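Local coordinates for protein threonine--tRNA ligase catalytic subunit (Aeropyrum pernix, PDB 3A32) that probably activates threonine with ATP and transfers it to tRNA(Thr), with a bound zinc ion, but lacks the domain that would clear mischarged seryl-tRNA, at residues 204-209 with 247-252; 260-265 with 278-283; 339-344 with 397-402; 374-379 with 466-471. All coordinates share one frame; numbering follows the deposited sequence.

Contact 1: 204-209 with 247-252. With SO4 (sulfate ion), chain C.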
# COMPACT_ATOMS: atom_id res chain seq x y z
N VAL A 204 -10.29 -6.54 28.54
CA VAL A 204 -9.07 -5.77 28.53
C VAL A 204 -8.17 -6.28 29.65
O VAL A 204 -8.57 -6.28 30.81
CB VAL A 204 -9.35 -4.23 28.68
CG1 VAL A 204 -8.14 -3.52 29.25
CG2 VAL A 204 -9.75 -3.60 27.32
N ARG A 205 -6.95 -6.71 29.32
CA ARG A 205 -6.02 -7.24 30.31
C ARG A 205 -4.82 -6.32 30.49
O ARG A 205 -4.08 -6.06 29.54
CB ARG A 205 -5.55 -8.64 29.87
CG ARG A 205 -4.54 -9.32 30.80
CD ARG A 205 -4.09 -10.68 30.19
NE ARG A 205 -5.13 -11.66 30.43
CZ ARG A 205 -5.67 -12.45 29.52
NH1 ARG A 205 -5.24 -12.45 28.25
NH2 ARG A 205 -6.65 -13.28 29.89
N LEU A 206 -4.56 -5.91 31.72
CA LEU A 206 -3.38 -5.09 32.01
C LEU A 206 -2.28 -5.94 32.59
O LEU A 206 -2.54 -6.79 33.46
CB LEU A 206 -3.71 -3.96 32.98
CG LEU A 206 -4.98 -3.11 32.78
CD1 LEU A 206 -5.05 -1.93 33.81
CD2 LEU A 206 -5.18 -2.56 31.34
N SER A 207 -1.05 -5.74 32.10
CA SER A 207 0.10 -6.43 32.69
C SER A 207 1.10 -5.43 33.33
O SER A 207 1.65 -4.57 32.66
CB SER A 207 0.76 -7.35 31.67
OG SER A 207 -0.19 -8.27 31.14
N MET A 208 1.29 -5.55 34.63
CA MET A 208 1.95 -4.51 35.42
C MET A 208 3.26 -5.01 36.02
O MET A 208 3.55 -6.19 35.91
CB MET A 208 1.02 -4.05 36.56
CG MET A 208 -0.40 -3.79 36.16
SD MET A 208 -0.53 -2.45 34.94
CE MET A 208 -1.91 -1.51 35.61
N SER A 209 4.04 -4.11 36.63
CA SER A 209 5.23 -4.49 37.39
C SER A 209 4.87 -5.24 38.65
O SER A 209 3.72 -5.25 39.09
CB SER A 209 6.05 -3.28 37.85
OG SER A 209 5.28 -2.48 38.73
N ILE A 247 -12.12 -5.65 33.12
CA ILE A 247 -10.73 -5.30 33.16
C ILE A 247 -10.06 -6.30 34.06
O ILE A 247 -10.57 -6.58 35.13
CB ILE A 247 -10.51 -3.88 33.81
CG1 ILE A 247 -11.41 -2.79 33.17
CG2 ILE A 247 -9.00 -3.49 33.76
CD1 ILE A 247 -11.26 -2.73 31.59
N VAL A 248 -8.94 -6.86 33.62
CA VAL A 248 -8.20 -7.86 34.37
C VAL A 248 -6.81 -7.27 34.55
O VAL A 248 -6.25 -6.78 33.59
CB VAL A 248 -8.07 -9.22 33.57
CG1 VAL A 248 -7.08 -10.12 34.26
CG2 VAL A 248 -9.41 -9.94 33.50
N GLU A 249 -6.26 -7.31 35.77
CA GLU A 249 -4.93 -6.79 36.07
C GLU A 249 -3.99 -7.88 36.61
O GLU A 249 -4.36 -8.61 37.56
CB GLU A 249 -5.02 -5.64 37.06
CG GLU A 249 -3.75 -4.84 37.09
CD GLU A 249 -3.78 -3.65 38.01
OE1 GLU A 249 -4.73 -2.84 37.97
OE2 GLU A 249 -2.80 -3.52 38.78
N LEU A 250 -2.81 -8.03 35.98
CA LEU A 250 -1.86 -9.04 36.40
C LEU A 250 -0.56 -8.43 36.89
O LEU A 250 0.23 -7.87 36.11
CB LEU A 250 -1.58 -10.06 35.29
CG LEU A 250 -2.74 -10.74 34.52
CD1 LEU A 250 -2.19 -11.47 33.33
CD2 LEU A 250 -3.53 -11.70 35.42
N GLU A 251 -0.33 -8.58 38.19
CA GLU A 251 0.87 -8.09 38.80
C GLU A 251 2.05 -8.91 38.33
O GLU A 251 1.97 -10.14 38.25
CB GLU A 251 0.75 -8.10 40.34
CG GLU A 251 2.08 -7.73 41.08
CD GLU A 251 1.92 -7.62 42.62
OE1 GLU A 251 0.91 -8.14 43.14
OE2 GLU A 251 2.78 -7.01 43.29
N GLY A 252 3.15 -8.21 37.99
CA GLY A 252 4.38 -8.87 37.64
C GLY A 252 4.46 -9.40 36.23
O GLY A 252 5.44 -10.07 35.89
S SO4 C . -9.31 -13.92 33.39
O1 SO4 C . -10.45 -13.16 32.88
O2 SO4 C . -8.77 -13.27 34.58
O3 SO4 C . -9.81 -15.24 33.75
O4 SO4 C . -8.22 -14.01 32.40
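The flat guanidinium of R205 takes a sulfate ion, probably from the crystallisation liquor, at its edge, where NH2 donates in plane to sulfate O4 over 3.0 Å; L250 CD1 comes to the same side chain obliquely, 3.8 Å from R205 CD. With CG anti to the backbone N (chi1 179°) and a bend further out at chi3, the methylenes pass the leucine and the charged end reaches the anion. V248 CG2 lies 3.4 Å from sulfate O1, K203 also bonds the ion, and E275 forms a salt bridge with R205, so the arginine is probably held by opposite charges. The two strands run parallel at 18° as the ends of a beta-alpha-beta unit, in which helix 222-243 connects strand 202-207 to the outermost strand 246-250 of the class II synthetase sheet. Between them L206 bonds twice, its N giving to V248 O at 2.7 Å and its O taking L250 N at 2.8 Å. On the face carrying V204, L206, I247 and E249, I247 packs on A236 of that helix, while V204 and L206 reach L261 of strand 260-268; I247 folds its CD1 back to within 3.8 Å of V204 CB, and the two side chains lie side by side, pointing the same way. M208 crosses E249 at about a right angle, its CG 3.6 Å from OE2, an oxygen that also forms a salt bridge with R233. Beyond the strands G252, whose positive phi (80°) suits a residue without a side chain, gives a weak bond from its N to S209 O.

Contact 2: 260-265 with 278-283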
# COMPACT_ATOMS: atom_id res chain seq x y z
N LYS A 260 1.61 -2.81 30.06
CA LYS A 260 0.82 -2.89 28.83
C LYS A 260 -0.63 -3.24 29.05
O LYS A 260 -1.02 -3.67 30.13
CB LYS A 260 1.42 -3.94 27.87
CG LYS A 260 1.69 -5.29 28.55
CD LYS A 260 1.89 -6.43 27.52
CE LYS A 260 2.25 -7.73 28.27
NZ LYS A 260 2.21 -8.89 27.32
N LEU A 261 -1.41 -3.08 27.99
CA LEU A 261 -2.79 -3.48 27.93
C LEU A 261 -2.98 -4.30 26.64
O LEU A 261 -2.55 -3.89 25.54
CB LEU A 261 -3.60 -2.19 27.86
CG LEU A 261 -5.10 -2.11 27.72
CD1 LEU A 261 -5.47 -0.70 28.13
CD2 LEU A 261 -5.57 -2.44 26.28
N ASP A 262 -3.67 -5.44 26.76
CA ASP A 262 -3.95 -6.29 25.60
C ASP A 262 -5.43 -6.30 25.33
O ASP A 262 -6.22 -6.28 26.26
CB ASP A 262 -3.49 -7.71 25.86
CG ASP A 262 -1.98 -7.80 25.86
OD1 ASP A 262 -1.38 -7.30 24.87
OD2 ASP A 262 -1.41 -8.33 26.86
N PHE A 263 -5.76 -6.26 24.05
CA PHE A 263 -7.13 -6.33 23.56
C PHE A 263 -7.51 -7.78 23.31
O PHE A 263 -6.86 -8.45 22.52
CB PHE A 263 -7.23 -5.63 22.21
CG PHE A 263 -6.85 -4.16 22.25
CD1 PHE A 263 -7.44 -3.28 23.21
CD2 PHE A 263 -5.99 -3.64 21.30
CE1 PHE A 263 -7.12 -1.95 23.20
CE2 PHE A 263 -5.68 -2.29 21.29
CZ PHE A 263 -6.23 -1.46 22.23
N ILE A 264 -8.58 -8.25 23.93
CA ILE A 264 -8.92 -9.63 23.87
C ILE A 264 -10.40 -9.81 23.56
O ILE A 264 -11.25 -9.47 24.38
CB ILE A 264 -8.61 -10.36 25.22
CG1 ILE A 264 -7.11 -10.41 25.49
CG2 ILE A 264 -9.12 -11.80 25.16
CD1 ILE A 264 -6.81 -10.31 26.91
N MET A 265 -10.70 -10.36 22.39
CA MET A 265 -12.07 -10.74 22.09
C MET A 265 -12.36 -12.12 22.68
O MET A 265 -11.56 -13.04 22.54
CB MET A 265 -12.29 -10.77 20.57
CG MET A 265 -13.70 -11.13 20.21
SD MET A 265 -14.15 -10.41 18.63
CE MET A 265 -14.22 -8.65 19.06
N MET A 278 -5.68 -9.79 20.32
CA MET A 278 -5.49 -8.89 19.18
C MET A 278 -4.28 -7.96 19.42
O MET A 278 -3.19 -8.49 19.73
CB MET A 278 -6.79 -8.12 18.89
CG MET A 278 -7.84 -9.09 18.44
SD MET A 278 -9.47 -8.39 18.28
CE MET A 278 -10.35 -9.78 17.62
N GLY A 279 -4.48 -6.64 19.33
CA GLY A 279 -3.36 -5.70 19.48
C GLY A 279 -3.01 -5.47 20.95
O GLY A 279 -3.57 -6.13 21.83
N THR A 280 -2.10 -4.53 21.20
CA THR A 280 -1.56 -4.22 22.51
C THR A 280 -1.29 -2.72 22.58
O THR A 280 -1.11 -2.07 21.54
CB THR A 280 -0.23 -5.02 22.80
OG1 THR A 280 -0.53 -6.43 22.79
CG2 THR A 280 0.29 -4.76 24.19
N ILE A 281 -1.31 -2.17 23.79
CA ILE A 281 -0.74 -0.86 24.07
C ILE A 281 0.41 -1.09 25.03
O ILE A 281 0.18 -1.47 26.18
CB ILE A 281 -1.76 0.17 24.69
CG1 ILE A 281 -2.99 0.31 23.80
CG2 ILE A 281 -1.10 1.55 24.92
CD1 ILE A 281 -4.09 1.08 24.44
N GLN A 282 1.63 -0.80 24.57
CA GLN A 282 2.87 -1.08 25.28
C GLN A 282 3.78 0.16 25.50
O GLN A 282 4.34 0.72 24.56
CB GLN A 282 3.64 -2.16 24.50
CG GLN A 282 5.04 -2.43 25.03
CD GLN A 282 5.00 -3.31 26.27
OE1 GLN A 282 4.57 -4.47 26.19
NE2 GLN A 282 5.46 -2.78 27.42
N PHE A 283 3.86 0.60 26.75
CA PHE A 283 4.88 1.52 27.25
C PHE A 283 6.30 0.99 27.23
O PHE A 283 6.57 -0.22 27.37
CB PHE A 283 4.53 1.89 28.69
CG PHE A 283 3.31 2.74 28.80
CD1 PHE A 283 3.42 4.12 28.98
CD2 PHE A 283 2.04 2.17 28.71
CE1 PHE A 283 2.27 4.93 29.05
CE2 PHE A 283 0.90 2.94 28.81
CZ PHE A 283 1.00 4.33 28.97
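F263 sets its ring beside the G279 backbone, with G279 N at the ring edge and in its plane, and reaches I281 on the tightly packed face of a beta hairpin made by strands 260-268 and 273-284. Its CD2 is 3.5 Å from G279 O, and its CZ is 4.0 Å from I281 CD1; glycine suits this position because a CB there would press on the ring. M265 CB meets M278 CE at 3.7 Å, and helix 174-191 covers this apolar face through M185 and L189. An alanine in place of F263 would probably open a gap between I281, G279 and M185, leaving the isoleucine tip free to turn. The face bearing K260, T280 and Q282 is partly exposed and more loosely joined. There K260, with CG wedged between its backbone N and carbonyl carbon (chi1 50°), lays its CD 3.6 Å from Q282 OE1. T280 OG1 donates to D262 OD1 at 2.4 Å, a length too short to be trusted exactly. Q282 NE2 gives a nearly straight bond to F283 O at 2.8 Å and another to G258 O; the side chain itself packs on the zinc ligand H310. Held by two backbone carbonyls, the Q282 amide is probably kept steady next to the metal site.

Contact 3: 339-344 with 397-402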
# COMPACT_ATOMS: atom_id res chain seq x y z
N ILE A 339 -14.15 -12.21 -4.01
CA ILE A 339 -15.23 -11.99 -4.98
C ILE A 339 -16.34 -11.19 -4.31
O ILE A 339 -16.96 -11.67 -3.34
CB ILE A 339 -15.78 -13.34 -5.57
CG1 ILE A 339 -14.64 -14.13 -6.26
CG2 ILE A 339 -16.96 -13.08 -6.53
CD1 ILE A 339 -15.03 -15.59 -6.72
N GLN A 340 -16.60 -9.98 -4.80
CA GLN A 340 -17.64 -9.13 -4.24
C GLN A 340 -19.04 -9.44 -4.75
O GLN A 340 -19.99 -9.53 -3.96
CB GLN A 340 -17.26 -7.66 -4.46
CG GLN A 340 -16.04 -7.27 -3.57
CD GLN A 340 -15.64 -5.86 -3.71
OE1 GLN A 340 -15.29 -5.41 -4.81
NE2 GLN A 340 -15.64 -5.13 -2.60
N PHE A 341 -19.19 -9.60 -6.06
CA PHE A 341 -20.48 -9.97 -6.67
C PHE A 341 -20.23 -11.21 -7.46
O PHE A 341 -19.38 -11.18 -8.36
CB PHE A 341 -21.00 -8.89 -7.64
CG PHE A 341 -21.56 -7.68 -6.94
CD1 PHE A 341 -22.87 -7.69 -6.44
CD2 PHE A 341 -20.76 -6.55 -6.74
CE1 PHE A 341 -23.38 -6.58 -5.77
CE2 PHE A 341 -21.26 -5.43 -6.07
CZ PHE A 341 -22.58 -5.42 -5.61
N ALA A 342 -20.95 -12.30 -7.17
CA ALA A 342 -20.96 -13.44 -8.09
C ALA A 342 -22.26 -13.31 -8.90
O ALA A 342 -23.35 -13.21 -8.30
CB ALA A 342 -20.90 -14.77 -7.36
N VAL A 343 -22.14 -13.27 -10.22
CA VAL A 343 -23.27 -13.13 -11.13
C VAL A 343 -23.50 -14.49 -11.79
O VAL A 343 -22.62 -14.99 -12.52
CB VAL A 343 -23.01 -12.02 -12.21
CG1 VAL A 343 -24.18 -11.91 -13.18
CG2 VAL A 343 -22.74 -10.61 -11.56
N ILE A 344 -24.63 -15.11 -11.47
CA ILE A 344 -24.93 -16.51 -11.80
C ILE A 344 -26.09 -16.59 -12.81
O ILE A 344 -27.23 -16.24 -12.50
CB ILE A 344 -25.21 -17.34 -10.52
CG1 ILE A 344 -23.99 -17.27 -9.59
CG2 ILE A 344 -25.45 -18.83 -10.87
CD1 ILE A 344 -24.28 -17.25 -8.15
N PRO A 397 -18.67 -15.83 -2.29
CA PRO A 397 -18.72 -14.45 -2.77
C PRO A 397 -19.49 -13.61 -1.77
O PRO A 397 -20.38 -14.13 -1.12
CB PRO A 397 -19.50 -14.56 -4.09
CG PRO A 397 -19.31 -16.02 -4.52
CD PRO A 397 -19.41 -16.74 -3.19
N ALA A 398 -19.15 -12.34 -1.62
CA ALA A 398 -19.90 -11.48 -0.70
C ALA A 398 -21.39 -11.42 -1.08
O ALA A 398 -22.25 -11.59 -0.23
CB ALA A 398 -19.28 -10.04 -0.63
N VAL A 399 -21.70 -11.24 -2.37
CA VAL A 399 -23.10 -11.11 -2.84
C VAL A 399 -23.29 -12.04 -4.03
O VAL A 399 -22.48 -11.99 -4.93
CB VAL A 399 -23.42 -9.62 -3.24
CG1 VAL A 399 -24.88 -9.45 -3.72
CG2 VAL A 399 -23.14 -8.61 -2.05
N ASN A 400 -24.32 -12.91 -4.02
CA ASN A 400 -24.73 -13.71 -5.21
C ASN A 400 -25.89 -13.04 -5.94
O ASN A 400 -26.87 -12.69 -5.30
CB ASN A 400 -25.12 -15.19 -4.88
CG ASN A 400 -23.96 -15.99 -4.27
OD1 ASN A 400 -22.77 -15.65 -4.46
ND2 ASN A 400 -24.31 -17.04 -3.49
N VAL A 401 -25.75 -12.86 -7.25
CA VAL A 401 -26.83 -12.27 -8.09
C VAL A 401 -27.29 -13.36 -9.05
O VAL A 401 -26.52 -13.83 -9.87
CB VAL A 401 -26.38 -10.97 -8.85
CG1 VAL A 401 -27.52 -10.38 -9.71
CG2 VAL A 401 -25.84 -9.91 -7.84
N PHE A 402 -28.52 -13.82 -8.87
CA PHE A 402 -29.04 -14.92 -9.68
C PHE A 402 -29.85 -14.37 -10.81
O PHE A 402 -30.81 -13.61 -10.59
CB PHE A 402 -29.89 -15.89 -8.85
CG PHE A 402 -29.07 -16.74 -7.89
CD1 PHE A 402 -28.40 -17.87 -8.33
CD2 PHE A 402 -28.96 -16.37 -6.54
CE1 PHE A 402 -27.64 -18.64 -7.45
CE2 PHE A 402 -28.20 -17.13 -5.66
CZ PHE A 402 -27.54 -18.28 -6.10
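A342 O is gripped twice from strand 399-403: V401 N bonds to it at 2.6 Å, and N400 CA adds a CA-H...O contact to A342 O at 3.4 Å. V399 O and V401 O are served likewise by A342 N and I344 N, as expected of parallel strands (here 20° apart) in the mixed sheet of the anticodon-binding domain. Ahead of the strands, Q340 and A398 both turn at psi -46°, and two successive carbonyls, I339 O and Q340 O, accept from A398 N and V399 N, the latter at 2.9 Å. Small A342 suits its place, for P397 CG presses on its CB at 3.5 Å, tighter than usual, and N400 OD1 lies 3.6 Å from the same methyl. On the other face the F341 ring receives V401 CG2 at its edge, 4.0 Å from CD1, and V399 CB obliquely, while F372 meets the ring edge-to-face. Back on the A342 face, F402, with CG anti to its carbonyl carbon (chi1 -71°), leans beside I344, its CE1 3.7 Å from I344 CD1, and both pack on L384 of helix 384-393. Much of what packs on the strands is apolar, and their buried backbone groups bond partly across this contact, partly to strand 373-380 and R425; N400 ND2 bonds weakly to E392, but its buried OD1 finds no partner in the model, which probably costs some stability.

Contact 4: 374-379 with 466-471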
# COMPACT_ATOMS: atom_id res chain seq x y z
N VAL A 374 -15.75 -9.07 -9.48
CA VAL A 374 -16.89 -9.76 -10.09
C VAL A 374 -16.46 -11.17 -10.60
O VAL A 374 -15.35 -11.33 -11.14
CB VAL A 374 -17.55 -8.89 -11.24
CG1 VAL A 374 -18.88 -9.54 -11.77
CG2 VAL A 374 -17.84 -7.48 -10.76
N ALA A 375 -17.30 -12.17 -10.38
CA ALA A 375 -17.14 -13.46 -11.03
C ALA A 375 -18.49 -13.87 -11.66
O ALA A 375 -19.53 -13.82 -10.98
CB ALA A 375 -16.66 -14.51 -10.02
N VAL A 376 -18.49 -14.21 -12.95
CA VAL A 376 -19.70 -14.71 -13.63
C VAL A 376 -19.63 -16.21 -13.65
O VAL A 376 -18.57 -16.76 -13.92
CB VAL A 376 -19.78 -14.22 -15.06
CG1 VAL A 376 -21.02 -14.85 -15.78
CG2 VAL A 376 -19.88 -12.74 -15.09
N LYS A 377 -20.74 -16.86 -13.32
CA LYS A 377 -20.83 -18.31 -13.42
C LYS A 377 -21.99 -18.67 -14.39
O LYS A 377 -23.09 -18.19 -14.24
CB LYS A 377 -21.05 -18.92 -12.02
CG LYS A 377 -21.26 -20.46 -11.95
CD LYS A 377 -20.07 -21.26 -12.56
CE LYS A 377 -20.45 -22.73 -12.60
NZ LYS A 377 -19.27 -23.62 -12.90
N GLY A 378 -21.70 -19.46 -15.42
CA GLY A 378 -22.72 -20.01 -16.31
C GLY A 378 -23.32 -21.25 -15.66
O GLY A 378 -22.63 -22.22 -15.41
N SER A 379 -24.60 -21.22 -15.35
CA SER A 379 -25.21 -22.36 -14.65
C SER A 379 -26.45 -22.78 -15.43
O SER A 379 -26.61 -22.39 -16.59
CB SER A 379 -25.56 -21.98 -13.21
OG SER A 379 -25.90 -23.14 -12.44
N ASP A 466 -11.83 -9.35 -12.48
CA ASP A 466 -12.67 -10.40 -13.01
C ASP A 466 -12.14 -11.75 -12.52
O ASP A 466 -11.09 -12.23 -12.97
CB ASP A 466 -12.73 -10.33 -14.55
CG ASP A 466 -13.76 -11.29 -15.14
OD1 ASP A 466 -14.27 -12.21 -14.46
OD2 ASP A 466 -14.04 -11.18 -16.32
N PHE A 467 -12.87 -12.35 -11.57
CA PHE A 467 -12.47 -13.65 -11.03
C PHE A 467 -13.36 -14.82 -11.51
O PHE A 467 -13.42 -15.88 -10.84
CB PHE A 467 -12.45 -13.59 -9.50
CG PHE A 467 -11.28 -12.83 -8.92
CD1 PHE A 467 -10.03 -12.81 -9.57
CD2 PHE A 467 -11.41 -12.20 -7.67
CE1 PHE A 467 -8.92 -12.13 -8.98
CE2 PHE A 467 -10.32 -11.56 -7.06
CZ PHE A 467 -9.06 -11.52 -7.74
N SER A 468 -13.99 -14.64 -12.68
CA SER A 468 -14.85 -15.66 -13.25
C SER A 468 -14.18 -17.02 -13.27
O SER A 468 -14.84 -18.00 -12.99
CB SER A 468 -15.30 -15.31 -14.67
OG SER A 468 -15.92 -14.05 -14.70
N PHE A 469 -12.86 -17.08 -13.54
CA PHE A 469 -12.14 -18.36 -13.67
C PHE A 469 -12.21 -19.24 -12.43
O PHE A 469 -12.01 -20.47 -12.53
CB PHE A 469 -10.67 -18.14 -14.08
CG PHE A 469 -9.85 -17.38 -13.08
CD1 PHE A 469 -9.18 -18.06 -12.03
CD2 PHE A 469 -9.69 -16.00 -13.20
CE1 PHE A 469 -8.37 -17.35 -11.11
CE2 PHE A 469 -8.89 -15.26 -12.26
CZ PHE A 469 -8.25 -15.93 -11.23
N MET A 470 -12.50 -18.60 -11.28
CA MET A 470 -12.58 -19.25 -9.97
C MET A 470 -13.90 -19.98 -9.75
O MET A 470 -14.00 -20.79 -8.83
CB MET A 470 -12.45 -18.22 -8.84
CG MET A 470 -11.10 -17.49 -8.77
SD MET A 470 -10.98 -16.47 -7.25
CE MET A 470 -9.31 -15.83 -7.51
N LEU A 471 -14.92 -19.70 -10.56
CA LEU A 471 -16.24 -20.23 -10.23
C LEU A 471 -16.60 -21.56 -10.96
O LEU A 471 -16.21 -21.70 -12.12
CB LEU A 471 -17.30 -19.15 -10.41
CG LEU A 471 -17.79 -18.48 -9.12
CD1 LEU A 471 -16.80 -18.43 -7.98
CD2 LEU A 471 -18.48 -17.16 -9.28
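An Asx turn at D466 docks the C-terminal tail against strand 373-380, where F467 N donates to V374 O at 2.7 Å in a short parallel pairing at the sheet's margin. In the turn D466 OD1 accepts from S468 N at 3.0 Å, and S468 OG also donates to it, over a distance too short to be taken literally. With OG anti to its carbonyl carbon (chi1 -55°), S468 meanwhile receives V376 N at 3.1 Å, almost straight (175°). Serine suits this place because its small hydroxyl can take the V376 N-H while lying close to D466 OD1. An alanine here would remove OG and would probably leave V376 N without this acceptor and D466 OD1 with one donor fewer. After a single turn of 3-10 helix, L471 comes back over A375 and K377; its CB lies 4.1 Å from K377 CB, while the closer approach to A375 is doubtful. K377 bends at chi2, and its NZ stands 3.7 Å from L471 O, which bonds to K129 of the second subunit. Two lysines, one from each chain, therefore gather near the last residue, and their charge is likely to steady the negative chain end at the dimer interface.

From the N terminus, contact 1 closes first, when the chain returns through helix 222-243 to lay 247-252 beside 204-209. Contact 2 follows in series, a short hairpin loop whose strand 260-268 lies on the other side of strand 202-207, so both belong to one catalytic-domain sheet and touch directly. The chain then enters the second domain, with contact 3 centred about 46 Å from the centre of contact 1. Here the loops cross: 374-379 leaves between the two segments of contact 3, and its partner 466-471 comes after both. Strand 341-347, flanked by 373-380 and 399-403, joins contacts 3 and 4, tying the chain's end into the anticodon-binding sheet.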